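Local atomic coordinates of iron aquisition yersiniabactin synthesis enzyme, YbtT (Escherichia coli, PDB entry 6BA9), a protein that acts as a low-specificity type II thioesterase that maintains production of the metallophore yersiniabactin, as an alpha/beta-hydrolase-type enzyme of the thioesterase family. Residues 58-62 against 63-67; 72-75 against 76-79; 100-103 against 104-108; 207-210 against 211-215; 234-237 against 238-242. The protein carries 1 engineered substitution. All coordinates share one frame; numbering follows the deposited sequence.

Contact 1. Residues 58-62 against 63-67; sequences EPLRS and ITQLA
Ser62 and Gln65 make the tight part of this junction between a loop and the helix that follows. Ser62 OG is anti to its own backbone N (chi1 162°), which turns it toward the first turn of the helix, where it accepts from Gln65 N at 3.0 Å with an N-H...O angle of 161°. The extended Gln65 side chain lies along the serine, its CD 3.6 Å from Ser62 CB. Ser62 is thus the N-cap of helix 63-77, and the first main-chain bond of the helix, Leu66 N donating to Ser62 O at 3.2 Å, is also nearly straight (168°). On the inner side Leu60 CD1 meets Leu66 CD2 at 3.8 Å, the two leucines passing one another antiparallel; Leu66 is buried and goes on to Trp48 and Met91. The outer side is looser and wet. Leu60 CD2 comes no nearer than 4.0 Å to Gln65 OE1, and that oxygen takes a 2.6 Å bond from a water which in turn accepts from Arg61 N.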
loop_
_atom_site.group_PDB
_atom_site.type_symbol
_atom_site.label_atom_id
_atom_site.label_comp_id
_atom_site.label_asym_id
_atom_site.label_seq_id
_atom_site.Cartn_x
_atom_site.Cartn_y
_atom_site.Cartn_z
ATOM N N GLU A 58 13.559 -5.915 13.523
ATOM C CA GLU A 58 14.140 -4.759 12.856
ATOM C C GLU A 58 13.336 -4.446 11.599
ATOM O O GLU A 58 12.872 -5.357 10.910
ATOM C CB GLU A 58 15.609 -4.992 12.486
ATOM C CG GLU A 58 16.580 -4.777 13.667
ATOM C CD GLU A 58 16.470 -3.381 14.283
ATOM O OE1 GLU A 58 15.769 -3.228 15.310
ATOM O OE2 GLU A 58 17.070 -2.432 13.733
ATOM N N PRO A 59 13.157 -3.173 11.267
ATOM C CA PRO A 59 12.446 -2.853 10.035
ATOM C C PRO A 59 13.252 -3.263 8.813
ATOM O O PRO A 59 14.491 -3.228 8.808
ATOM C CB PRO A 59 12.243 -1.334 10.110
ATOM C CG PRO A 59 13.230 -0.849 11.080
ATOM C CD PRO A 59 13.516 -1.967 12.031
ATOM N N LEU A 60 12.530 -3.684 7.783
ATOM C CA LEU A 60 13.141 -4.044 6.515
ATOM C C LEU A 60 13.358 -2.820 5.628
ATOM O O LEU A 60 12.699 -1.785 5.759
ATOM C CB LEU A 60 12.284 -5.072 5.784
ATOM C CG LEU A 60 12.010 -6.343 6.588
ATOM C CD1 LEU A 60 11.365 -7.374 5.711
ATOM C CD2 LEU A 60 13.291 -6.921 7.220
ATOM N N ARG A 61 14.331 -2.946 4.734
ATOM C CA ARG A 61 14.775 -1.863 3.863
ATOM C C ARG A 61 14.607 -2.207 2.387
ATOM O O ARG A 61 15.218 -1.560 1.524
ATOM C CB ARG A 61 16.220 -1.499 4.208
ATOM C CG ARG A 61 16.323 -1.090 5.670
ATOM C CD ARG A 61 17.657 -0.505 6.010
ATOM N NE ARG A 61 18.774 -1.393 5.731
ATOM C CZ ARG A 61 19.315 -2.240 6.605
ATOM N NH1 ARG A 61 18.829 -2.364 7.834
ATOM N NH2 ARG A 61 20.355 -2.972 6.239
ATOM N N SER A 62 13.748 -3.188 2.078
ATOM C CA SER A 62 13.522 -3.678 0.720
ATOM C C SER A 62 12.044 -3.987 0.502
ATOM O O SER A 62 11.446 -4.763 1.254
ATOM C CB SER A 62 14.345 -4.962 0.523
ATOM O OG SER A 62 13.884 -5.711 -0.568
ATOM N N ILE A 63 11.482 -3.415 -0.563
ATOM C CA ILE A 63 10.118 -3.712 -0.991
ATOM C C ILE A 63 9.966 -5.197 -1.320
ATOM O O ILE A 63 8.976 -5.835 -0.952
ATOM C CB ILE A 63 9.735 -2.821 -2.195
ATOM C CG1 ILE A 63 9.726 -1.336 -1.811
ATOM C CG2 ILE A 63 8.397 -3.273 -2.808
ATOM C CD1 ILE A 63 8.757 -0.978 -0.650
ATOM N N THR A 64 10.916 -5.761 -2.065
ATOM C CA THR A 64 10.765 -7.152 -2.484
ATOM C C THR A 64 10.864 -8.106 -1.291
ATOM O O THR A 64 10.206 -9.152 -1.286
ATOM C CB THR A 64 11.751 -7.500 -3.618
ATOM O OG1 THR A 64 13.079 -7.148 -3.235
ATOM C CG2 THR A 64 11.405 -6.779 -4.904
ATOM N N GLN A 65 11.662 -7.766 -0.276
ATOM C CA GLN A 65 11.712 -8.585 0.946
ATOM C C GLN A 65 10.367 -8.562 1.673
ATOM O O GLN A 65 9.868 -9.597 2.130
ATOM C CB GLN A 65 12.805 -8.104 1.894
ATOM C CG GLN A 65 14.200 -8.463 1.501
ATOM C CD GLN A 65 15.220 -7.850 2.436
ATOM O OE1 GLN A 65 14.878 -7.374 3.533
ATOM N NE2 GLN A 65 16.484 -7.844 2.011
ATOM N N LEU A 66 9.772 -7.379 1.813
ATOM C CA LEU A 66 8.446 -7.288 2.415
ATOM C C LEU A 66 7.426 -8.117 1.639
ATOM O O LEU A 66 6.592 -8.816 2.235
ATOM C CB LEU A 66 8.008 -5.823 2.465
ATOM C CG LEU A 66 8.734 -4.955 3.495
ATOM C CD1 LEU A 66 8.500 -3.471 3.196
ATOM C CD2 LEU A 66 8.265 -5.281 4.902
ATOM N N ALA A 67 7.479 -8.039 0.306
ATOM C CA ALA A 67 6.547 -8.774 -0.547
ATOM C C ALA A 67 6.727 -10.276 -0.415
ATOM O O ALA A 67 5.748 -11.029 -0.461
ATOM C CB ALA A 67 6.775 -8.361 -1.997
HETATM O O HOH W 1 15.969 -5.232 4.598
#

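Contact 2. Residues 72-75 against 76-79; sequences NELE and ASVS
Leu74 runs alongside Val78, and the Leu74 CD2 and Val78 CG2 methyls meet at 3.9 Å. Here helix 63-77 ends: Val78 is the first residue to leave helical backbone angles, yet its N still donates to Leu74 O at 2.9 Å. The same oxygen also takes Ser77 N, at 3.2 Å and from well above the carbonyl plane (74° out of it), so two amides share one acceptor in the final turn. Ser77 turns its OG between its backbone N and carbonyl carbon (chi1 71°), back over the helix, and donates to Glu73 O at 2.9 Å, adding a hydroxyl donor to an oxygen whose amide bonds from Ala76 and Ser77 are weak. Beyond the end, a water donates to both Glu75 O and Val78 O, tying the last turn to the loop that follows. The outward carboxylates reach other elements: Glu73 holds the backbone N of Met2 and of Cys3, at the start of strand 3-7, while Glu75 turns to Arg106, just after helix 91-105.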
loop_
_atom_site.group_PDB
_atom_site.type_symbol
_atom_site.label_atom_id
_atom_site.label_comp_id
_atom_site.label_asym_id
_atom_site.label_seq_id
_atom_site.Cartn_x
_atom_site.Cartn_y
_atom_site.Cartn_z
ATOM N N ASN A 72 4.326 -15.265 1.139
ATOM C CA ASN A 72 4.396 -16.547 1.842
ATOM C C ASN A 72 3.299 -16.660 2.876
ATOM O O ASN A 72 2.641 -17.701 2.978
ATOM C CB ASN A 72 5.759 -16.736 2.500
ATOM C CG ASN A 72 6.880 -16.886 1.486
ATOM O OD1 ASN A 72 6.645 -16.921 0.282
ATOM N ND2 ASN A 72 8.098 -16.919 1.969
ATOM N N GLU A 73 3.055 -15.589 3.630
ATOM C CA GLU A 73 2.002 -15.625 4.633
ATOM C C GLU A 73 0.638 -15.855 4.000
ATOM O O GLU A 73 -0.157 -16.663 4.498
ATOM C CB GLU A 73 2.009 -14.323 5.433
ATOM C CG GLU A 73 0.866 -14.229 6.440
ATOM C CD GLU A 73 1.016 -13.046 7.366
ATOM O OE1 GLU A 73 2.162 -12.764 7.792
ATOM O OE2 GLU A 73 -0.010 -12.394 7.650
ATOM N N LEU A 74 0.345 -15.160 2.906
ATOM C CA LEU A 74 -0.949 -15.307 2.253
ATOM C C LEU A 74 -1.101 -16.690 1.633
ATOM O O LEU A 74 -2.174 -17.284 1.712
ATOM C CB LEU A 74 -1.162 -14.190 1.232
ATOM C CG LEU A 74 -1.235 -12.790 1.847
ATOM C CD1 LEU A 74 -1.403 -11.779 0.763
ATOM C CD2 LEU A 74 -2.355 -12.663 2.845
ATOM N N GLU A 75 -0.045 -17.220 1.011
ATOM C CA GLU A 75 -0.123 -18.571 0.462
ATOM C C GLU A 75 -0.449 -19.590 1.542
ATOM O O GLU A 75 -1.160 -20.572 1.278
ATOM C CB GLU A 75 1.189 -18.913 -0.240
ATOM C CG GLU A 75 1.231 -20.326 -0.818
ATOM C CD GLU A 75 2.456 -20.614 -1.661
ATOM O OE1 GLU A 75 3.463 -19.873 -1.589
ATOM O OE2 GLU A 75 2.405 -21.628 -2.413
ATOM N N ALA A 76 0.084 -19.394 2.749
ATOM C CA ALA A 76 -0.117 -20.319 3.855
ATOM C C ALA A 76 -1.486 -20.168 4.497
ATOM O O ALA A 76 -2.020 -21.150 5.027
ATOM C CB ALA A 76 0.958 -20.090 4.916
ATOM N N SER A 77 -2.076 -18.967 4.460
ATOM C CA SER A 77 -3.240 -18.660 5.282
ATOM C C SER A 77 -4.528 -18.409 4.503
ATOM O O SER A 77 -5.600 -18.447 5.114
ATOM C CB SER A 77 -2.957 -17.439 6.168
ATOM O OG SER A 77 -2.904 -16.249 5.408
ATOM N N VAL A 78 -4.473 -18.164 3.195
ATOM C CA VAL A 78 -5.665 -17.850 2.420
ATOM C C VAL A 78 -6.062 -19.084 1.629
ATOM O O VAL A 78 -5.264 -19.612 0.848
ATOM C CB VAL A 78 -5.438 -16.658 1.482
ATOM C CG1 VAL A 78 -6.694 -16.378 0.656
ATOM C CG2 VAL A 78 -5.048 -15.435 2.289
ATOM N N SER A 79 -7.303 -19.521 1.803
ATOM C CA SER A 79 -7.782 -20.672 1.058
ATOM C C SER A 79 -7.771 -20.365 -0.437
ATOM O O SER A 79 -8.129 -19.254 -0.851
ATOM C CB SER A 79 -9.210 -20.995 1.492
ATOM O OG SER A 79 -9.780 -21.957 0.619
HETATM O O HOH W 2 -2.362 -13.781 7.573
HETATM O O HOH W 3 -3.202 -20.603 -0.734
#

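Contact 3. Residues 100-103 against 104-108; sequences CRLL and EQRGL
The backbone runs as a regular helix until Arg106, then Gly107 takes a positive phi (83°) and the chain turns back on itself. This is a Schellman motif closing helix 91-105, the helix of the beta-alpha-beta unit between strands 84-89 and 112-116. Its two signature bonds are Leu108 N to Leu103 O at 2.9 Å and Gly107 N to Glu104 O at 3.0 Å. Glycine suits this positive phi, where a CB would crowd the Arg106 carbonyl oxygen. The turn brings Leu108 CD1 to within 4.0 Å of Leu103 CD2, an apolar contact across the motif; Leu103 is buried, against Leu84, Leu86 and Pro110. On the outer flank Arg101 and Gln105 run alongside each other, with guanidinium and amide planes nearly perpendicular (82° apart). The touch falls on the aliphatic part of the arginine, Gln105 NE2 lying 3.3 Å from Arg101 CG, while the charged end goes to Glu98. Leu102 and Arg106 likewise run together. The extended arginine passes close to Leu102 O and carries its guanidinium to helix 63-77, where NH1 makes a hydrogen bond to Asn72 OD1 and a salt bridge to Glu75 OE1, a pairing that probably fixes the rotation of the group. Leu102 CB lies over one face of that guanidinium, 3.9 Å above the plane and offset toward its rim.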
loop_
_atom_site.group_PDB
_atom_site.type_symbol
_atom_site.label_atom_id
_atom_site.label_comp_id
_atom_site.label_asym_id
_atom_site.label_seq_id
_atom_site.Cartn_x
_atom_site.Cartn_y
_atom_site.Cartn_z
ATOM N N CYS A 100 1.657 -9.513 -5.460
ATOM C CA CYS A 100 0.797 -10.057 -6.496
ATOM C C CYS A 100 1.619 -10.785 -7.541
ATOM O O CYS A 100 1.208 -11.853 -8.020
ATOM C CB CYS A 100 -0.018 -8.924 -7.125
ATOM S SG CYS A 100 -1.420 -9.488 -8.136
ATOM N N ARG A 101 2.789 -10.250 -7.876
ATOM C CA ARG A 101 3.697 -10.904 -8.821
ATOM C C ARG A 101 4.043 -12.308 -8.342
ATOM O O ARG A 101 3.939 -13.281 -9.101
ATOM C CB ARG A 101 4.947 -10.049 -8.992
ATOM C CG ARG A 101 6.023 -10.569 -9.931
ATOM C CD ARG A 101 6.929 -9.410 -10.459
ATOM N NE ARG A 101 8.266 -9.908 -10.760
ATOM C CZ ARG A 101 9.411 -9.394 -10.311
ATOM N NH1 ARG A 101 9.429 -8.314 -9.541
ATOM N NH2 ARG A 101 10.564 -9.964 -10.659
ATOM N N LEU A 102 4.423 -12.440 -7.070
ATOM C CA LEU A 102 4.790 -13.753 -6.544
ATOM C C LEU A 102 3.598 -14.704 -6.538
ATOM O O LEU A 102 3.729 -15.873 -6.915
ATOM C CB LEU A 102 5.359 -13.609 -5.130
ATOM C CG LEU A 102 6.684 -12.845 -5.028
ATOM C CD1 LEU A 102 7.064 -12.585 -3.604
ATOM C CD2 LEU A 102 7.833 -13.593 -5.741
ATOM N N LEU A 103 2.424 -14.242 -6.113
ATOM C CA LEU A 103 1.260 -15.116 -6.026
ATOM C C LEU A 103 0.796 -15.564 -7.403
ATOM O O LEU A 103 0.426 -16.735 -7.597
ATOM C CB LEU A 103 0.125 -14.427 -5.284
ATOM C CG LEU A 103 0.426 -14.179 -3.817
ATOM C CD1 LEU A 103 -0.751 -13.448 -3.224
ATOM C CD2 LEU A 103 0.698 -15.462 -3.052
ATOM N N GLU A 104 0.805 -14.646 -8.369
ATOM C CA GLU A 104 0.430 -14.993 -9.740
ATOM C C GLU A 104 1.387 -16.028 -10.312
ATOM O O GLU A 104 0.946 -17.019 -10.920
ATOM C CB GLU A 104 0.409 -13.714 -10.596
ATOM C CG GLU A 104 -0.117 -13.884 -11.990
ATOM C CD GLU A 104 -0.221 -12.539 -12.694
ATOM O OE1 GLU A 104 -0.748 -11.581 -12.083
ATOM O OE2 GLU A 104 0.266 -12.458 -13.826
ATOM N N GLN A 105 2.700 -15.836 -10.106
ATOM C CA GLN A 105 3.708 -16.771 -10.600
ATOM C C GLN A 105 3.531 -18.150 -9.986
ATOM O O GLN A 105 3.815 -19.171 -10.630
ATOM C CB GLN A 105 5.106 -16.282 -10.243
ATOM C CG GLN A 105 5.600 -15.049 -10.964
ATOM C CD GLN A 105 6.869 -14.507 -10.320
ATOM O OE1 GLN A 105 7.345 -15.039 -9.309
ATOM N NE2 GLN A 105 7.418 -13.448 -10.895
ATOM N N ARG A 106 3.129 -18.206 -8.725
ATOM C CA ARG A 106 2.937 -19.482 -8.049
ATOM C C ARG A 106 1.639 -20.180 -8.445
ATOM O O ARG A 106 1.364 -21.269 -7.923
ATOM C CB ARG A 106 2.937 -19.245 -6.529
ATOM C CG ARG A 106 4.294 -18.845 -5.972
ATOM C CD ARG A 106 4.204 -18.349 -4.522
ATOM N NE ARG A 106 5.458 -17.705 -4.124
ATOM C CZ ARG A 106 5.698 -17.199 -2.916
ATOM N NH1 ARG A 106 4.780 -17.254 -1.953
ATOM N NH2 ARG A 106 6.861 -16.620 -2.683
ATOM N N GLY A 107 0.823 -19.583 -9.316
ATOM C CA GLY A 107 -0.433 -20.181 -9.721
ATOM C C GLY A 107 -1.582 -19.945 -8.773
ATOM O O GLY A 107 -2.557 -20.702 -8.790
ATOM N N LEU A 108 -1.519 -18.898 -7.955
ATOM C CA LEU A 108 -2.510 -18.742 -6.904
ATOM C C LEU A 108 -3.624 -17.772 -7.263
ATOM O O LEU A 108 -4.634 -17.716 -6.545
ATOM C CB LEU A 108 -1.821 -18.409 -5.580
ATOM C CG LEU A 108 -0.996 -19.632 -5.146
ATOM C CD1 LEU A 108 -0.157 -19.302 -3.950
ATOM C CD2 LEU A 108 -1.901 -20.828 -4.833
#

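Contact 4. Residues 207-210 against 211-215; sequences DAWR and QWLSH
Trp209, Gln211 and Arg210 carry most of this short-range contact, in which the chain turns from helix 203-207 toward strand 216-222. Its hallmark is a tight 3-10 pattern of i to i+3 bonds: Gln211 N to Ala208 O at 3.1 Å and Trp212 N to Trp209 O at 2.9 Å. The turn brings Trp209 against Trp212 and Leu213, three and four residues on. Its CE3 is 4.4 Å from Trp212 CB, and its CB is 4.1 Å from Leu213 CD1. The six-membered ring of Trp209 and the five-membered ring of Trp212 have centroids 5.9 Å apart and planes at 61°. Both indoles are pinned by outside acceptors, Trp209 NE1 by Cys118 O and Trp212 NE1 by His122 ND1, which probably fixes the tilt; Phe97 meets Trp209 edge-to-face. Gln211 CG, set anti to the carbonyl carbon (chi1 -62°), comes 3.4 Å from Ala208 O; the bend at chi2 then leads the amide away. A water donates to Arg210 O and to Leu213 O, bridging the two carbonyls. The exposed Arg210 bends at chi3 back to the buried Asp207 in a side-on salt bridge. Both carboxylate oxygens lie close to the guanidinium plane, but the carboxylate is tilted against it, OD1 being met 44° out of the carboxylate plane. The grip is Arg210 NE to Asp207 OD1 at 2.8 Å and Arg210 NH2 to Asp207 OD2 at 2.9 Å.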
loop_
_atom_site.group_PDB
_atom_site.type_symbol
_atom_site.label_atom_id
_atom_site.label_comp_id
_atom_site.label_asym_id
_atom_site.label_seq_id
_atom_site.Cartn_x
_atom_site.Cartn_y
_atom_site.Cartn_z
ATOM N N ASP A 207 -0.605 6.778 -13.929
ATOM C CA ASP A 207 -0.977 6.221 -15.222
ATOM C C ASP A 207 0.132 5.357 -15.811
ATOM O O ASP A 207 -0.149 4.409 -16.562
ATOM C CB ASP A 207 -1.300 7.374 -16.181
ATOM C CG ASP A 207 -1.824 6.889 -17.512
ATOM O OD1 ASP A 207 -2.875 6.233 -17.545
ATOM O OD2 ASP A 207 -1.153 7.185 -18.527
ATOM N N ALA A 208 1.391 5.686 -15.514
ATOM C CA ALA A 208 2.535 4.930 -16.009
ATOM C C ALA A 208 2.547 3.481 -15.545
ATOM O O ALA A 208 3.297 2.657 -16.103
ATOM C CB ALA A 208 3.807 5.646 -15.593
ATOM N N TRP A 209 1.725 3.131 -14.560
ATOM C CA TRP A 209 1.618 1.725 -14.184
ATOM C C TRP A 209 1.077 0.856 -15.311
ATOM O O TRP A 209 1.237 -0.370 -15.271
ATOM C CB TRP A 209 0.724 1.571 -12.966
ATOM C CG TRP A 209 1.403 1.778 -11.620
ATOM C CD1 TRP A 209 1.429 2.917 -10.885
ATOM C CD2 TRP A 209 2.105 0.795 -10.858
ATOM N NE1 TRP A 209 2.116 2.718 -9.712
ATOM C CE2 TRP A 209 2.538 1.415 -9.670
ATOM C CE3 TRP A 209 2.416 -0.543 -11.072
ATOM C CZ2 TRP A 209 3.268 0.733 -8.696
ATOM C CZ3 TRP A 209 3.139 -1.216 -10.104
ATOM C CH2 TRP A 209 3.550 -0.573 -8.933
ATOM N N ARG A 210 0.436 1.452 -16.315
ATOM C CA ARG A 210 -0.081 0.651 -17.412
ATOM C C ARG A 210 1.032 -0.051 -18.174
ATOM O O ARG A 210 0.746 -1.014 -18.892
ATOM C CB ARG A 210 -0.950 1.507 -18.341
ATOM C CG ARG A 210 -2.242 2.005 -17.680
ATOM C CD ARG A 210 -3.170 2.764 -18.646
ATOM N NE ARG A 210 -2.519 3.965 -19.146
ATOM C CZ ARG A 210 -1.921 4.085 -20.330
ATOM N NH1 ARG A 210 -1.924 3.068 -21.175
ATOM N NH2 ARG A 210 -1.328 5.227 -20.640
ATOM N N GLN A 211 2.284 0.363 -18.003
ATOM C CA GLN A 211 3.404 -0.338 -18.619
ATOM C C GLN A 211 3.602 -1.724 -18.024
ATOM O O GLN A 211 4.221 -2.588 -18.663
ATOM C CB GLN A 211 4.702 0.453 -18.436
ATOM C CG GLN A 211 4.736 1.844 -19.073
ATOM C CD GLN A 211 4.929 1.779 -20.557
ATOM O OE1 GLN A 211 5.455 0.798 -21.076
ATOM N NE2 GLN A 211 4.511 2.822 -21.250
ATOM N N TRP A 212 3.073 -1.961 -16.821
ATOM C CA TRP A 212 3.370 -3.152 -16.027
ATOM C C TRP A 212 2.190 -4.108 -15.893
ATOM O O TRP A 212 2.336 -5.180 -15.287
ATOM C CB TRP A 212 3.804 -2.694 -14.621
ATOM C CG TRP A 212 5.057 -1.918 -14.603
ATOM C CD1 TRP A 212 5.207 -0.582 -14.824
ATOM C CD2 TRP A 212 6.371 -2.431 -14.368
ATOM N NE1 TRP A 212 6.534 -0.232 -14.728
ATOM C CE2 TRP A 212 7.267 -1.355 -14.459
ATOM C CE3 TRP A 212 6.874 -3.707 -14.091
ATOM C CZ2 TRP A 212 8.629 -1.508 -14.266
ATOM C CZ3 TRP A 212 8.223 -3.851 -13.906
ATOM C CH2 TRP A 212 9.090 -2.762 -13.994
ATOM N N LEU A 213 1.020 -3.759 -16.425
ATOM C CA LEU A 213 -0.237 -4.415 -16.089
ATOM C C LEU A 213 -1.016 -4.683 -17.367
ATOM O O LEU A 213 -1.376 -3.744 -18.086
ATOM C CB LEU A 213 -1.044 -3.518 -15.143
ATOM C CG LEU A 213 -0.366 -3.139 -13.826
ATOM C CD1 LEU A 213 -1.178 -2.055 -13.098
ATOM C CD2 LEU A 213 -0.201 -4.370 -12.947
ATOM N N SER A 214 -1.277 -5.959 -17.657
ATOM C CA SER A 214 -1.976 -6.327 -18.896
ATOM C C SER A 214 -3.473 -6.056 -18.874
ATOM O O SER A 214 -4.084 -5.885 -19.947
ATOM C CB SER A 214 -1.743 -7.805 -19.185
ATOM O OG SER A 214 -0.365 -8.006 -19.401
ATOM N N HIS A 215 -4.105 -6.031 -17.706
ATOM C CA HIS A 215 -5.559 -5.939 -17.578
ATOM C C HIS A 215 -5.828 -4.885 -16.517
ATOM O O HIS A 215 -5.862 -5.194 -15.317
ATOM C CB HIS A 215 -6.174 -7.285 -17.224
ATOM C CG HIS A 215 -5.899 -8.332 -18.254
ATOM N ND1 HIS A 215 -5.133 -9.448 -17.996
ATOM C CD2 HIS A 215 -6.246 -8.402 -19.559
ATOM C CE1 HIS A 215 -5.029 -10.169 -19.101
ATOM N NE2 HIS A 215 -5.694 -9.557 -20.061
HETATM O O HOH W 4 -1.667 -1.792 -20.030
#

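Contact 5. Residues 234-237 against 238-242; sequences RSFF and TQIVR
Ile240 CD1 sits over one face of the Phe236 ring, a CH-pi contact with the methyl 4.0 Å from the ring centroid and 27° off its normal. The pair lies one turn apart on helix 233-243, on the side that packs against the central sheet of this alpha/beta-hydrolase-type fold: Phe236 meets Ser116 and Leu193, and Ile240 meets Ile114. With CG anti to the backbone N (chi1 -177°), Phe236 sends its ring down toward those strands. Phe237 lies beside it, with Phe236 CD2 over the centre of its ring, and goes on to Trp7 and to Trp33, which it meets edge-to-face. The main-chain bond from Ile240 N to Phe236 O, 3.2 Å, spans the CH-pi pair; Val241 N to Phe237 O, 2.9 Å, is the next in the helix. On the solvent side, Arg234 forms a salt bridge to Glu36, while Arg234 O takes two donors from opposite faces of its carbonyl plane: Thr238 N at 3.0 Å and Thr238 OG1 at 2.6 Å.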
loop_
_atom_site.group_PDB
_atom_site.type_symbol
_atom_site.label_atom_id
_atom_site.label_comp_id
_atom_site.label_asym_id
_atom_site.label_seq_id
_atom_site.Cartn_x
_atom_site.Cartn_y
_atom_site.Cartn_z
ATOM N N ARG A 234 -15.056 6.322 2.044
ATOM C CA ARG A 234 -16.252 5.897 1.324
ATOM C C ARG A 234 -16.002 5.851 -0.180
ATOM O O ARG A 234 -16.368 4.880 -0.847
ATOM C CB ARG A 234 -17.437 6.798 1.677
ATOM C CG ARG A 234 -17.882 6.622 3.119
ATOM C CD ARG A 234 -19.180 7.341 3.450
ATOM N NE ARG A 234 -19.299 7.522 4.895
ATOM C CZ ARG A 234 -19.899 6.676 5.728
ATOM N NH1 ARG A 234 -20.484 5.565 5.286
ATOM N NH2 ARG A 234 -19.922 6.954 7.027
ATOM N N SER A 235 -15.346 6.880 -0.729
ATOM C CA SER A 235 -15.017 6.887 -2.152
ATOM C C SER A 235 -14.018 5.782 -2.500
ATOM O O SER A 235 -14.148 5.113 -3.537
ATOM C CB SER A 235 -14.457 8.255 -2.540
ATOM O OG SER A 235 -15.406 9.281 -2.305
ATOM N N PHE A 236 -13.003 5.594 -1.649
ATOM C CA PHE A 236 -11.976 4.579 -1.888
ATOM C C PHE A 236 -12.596 3.189 -1.987
ATOM O O PHE A 236 -12.388 2.467 -2.967
ATOM C CB PHE A 236 -10.960 4.683 -0.740
ATOM C CG PHE A 236 -9.761 3.756 -0.842
ATOM C CD1 PHE A 236 -8.691 4.058 -1.668
ATOM C CD2 PHE A 236 -9.679 2.621 -0.036
ATOM C CE1 PHE A 236 -7.588 3.226 -1.716
ATOM C CE2 PHE A 236 -8.577 1.787 -0.091
ATOM C CZ PHE A 236 -7.538 2.091 -0.932
ATOM N N PHE A 237 -13.384 2.800 -0.989
ATOM C CA PHE A 237 -13.998 1.476 -1.032
ATOM C C PHE A 237 -15.044 1.351 -2.125
ATOM O O PHE A 237 -15.160 0.280 -2.724
ATOM C CB PHE A 237 -14.523 1.054 0.341
ATOM C CG PHE A 237 -13.409 0.754 1.310
ATOM C CD1 PHE A 237 -12.662 -0.409 1.179
ATOM C CD2 PHE A 237 -13.078 1.642 2.308
ATOM C CE1 PHE A 237 -11.622 -0.684 2.048
ATOM C CE2 PHE A 237 -12.052 1.377 3.172
ATOM C CZ PHE A 237 -11.315 0.208 3.040
ATOM N N THR A 238 -15.792 2.417 -2.414
ATOM C CA THR A 238 -16.742 2.373 -3.520
ATOM C C THR A 238 -16.051 1.990 -4.820
ATOM O O THR A 238 -16.536 1.126 -5.564
ATOM C CB THR A 238 -17.432 3.723 -3.677
ATOM O OG1 THR A 238 -18.209 3.981 -2.516
ATOM C CG2 THR A 238 -18.336 3.704 -4.898
ATOM N N GLN A 239 -14.905 2.614 -5.111
ATOM C CA GLN A 239 -14.256 2.325 -6.384
ATOM C C GLN A 239 -13.696 0.915 -6.409
ATOM O O GLN A 239 -13.721 0.252 -7.447
ATOM C CB GLN A 239 -13.180 3.364 -6.686
ATOM C CG GLN A 239 -13.740 4.759 -6.881
ATOM C CD GLN A 239 -14.810 4.814 -7.959
ATOM O OE1 GLN A 239 -14.729 4.119 -8.962
ATOM N NE2 GLN A 239 -15.839 5.625 -7.732
ATOM N N ILE A 240 -13.182 0.424 -5.282
ATOM C CA ILE A 240 -12.717 -0.960 -5.247
ATOM C C ILE A 240 -13.868 -1.916 -5.534
ATOM O O ILE A 240 -13.777 -2.786 -6.405
ATOM C CB ILE A 240 -12.032 -1.259 -3.899
ATOM C CG1 ILE A 240 -10.762 -0.419 -3.785
ATOM C CG2 ILE A 240 -11.737 -2.723 -3.763
ATOM C CD1 ILE A 240 -10.085 -0.491 -2.438
ATOM N N VAL A 241 -14.974 -1.784 -4.803
ATOM C CA VAL A 241 -16.057 -2.751 -4.977
ATOM C C VAL A 241 -16.605 -2.710 -6.398
ATOM O O VAL A 241 -16.830 -3.759 -7.019
ATOM C CB VAL A 241 -17.159 -2.533 -3.924
ATOM C CG1 VAL A 241 -18.321 -3.507 -4.179
ATOM C CG2 VAL A 241 -16.617 -2.717 -2.534
ATOM N N ARG A 242 -16.819 -1.502 -6.936
ATOM C CA ARG A 242 -17.398 -1.328 -8.274
ATOM C C ARG A 242 -16.583 -2.043 -9.338
ATOM O O ARG A 242 -17.135 -2.527 -10.336
ATOM C CB ARG A 242 -17.434 0.159 -8.655
ATOM C CG ARG A 242 -18.504 0.974 -8.004
ATOM C CD ARG A 242 -18.473 2.409 -8.558
ATOM N NE ARG A 242 -18.754 2.439 -9.998
ATOM C CZ ARG A 242 -17.954 2.939 -10.945
ATOM N NH1 ARG A 242 -16.791 3.505 -10.645
ATOM N NH2 ARG A 242 -18.335 2.891 -12.215
#

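All five contacts are local, and they differ by which part of a helix or turn they hold. Contacts 1, 3, 4 and 5 are partly buried; contact 2 lies at the surface. Contacts 1 and 2 sit at the start and end of helix 63-77, their centres 18 Å apart. Contact 3 ends helix 91-105 and touches both: Leu102 packs on Ala67 of contact 1, and Arg106 ties to contact 2, a polar link between helix 63-77 and the end of helix 91-105. Contact 4 is a 3-10 turn with two buried tryptophans, whereas contact 5 takes in most of helix 233-243 and relies on aromatic and aliphatic packing against the sheet. Contacts 1 and 5 lie on opposite sides of the chain's centre.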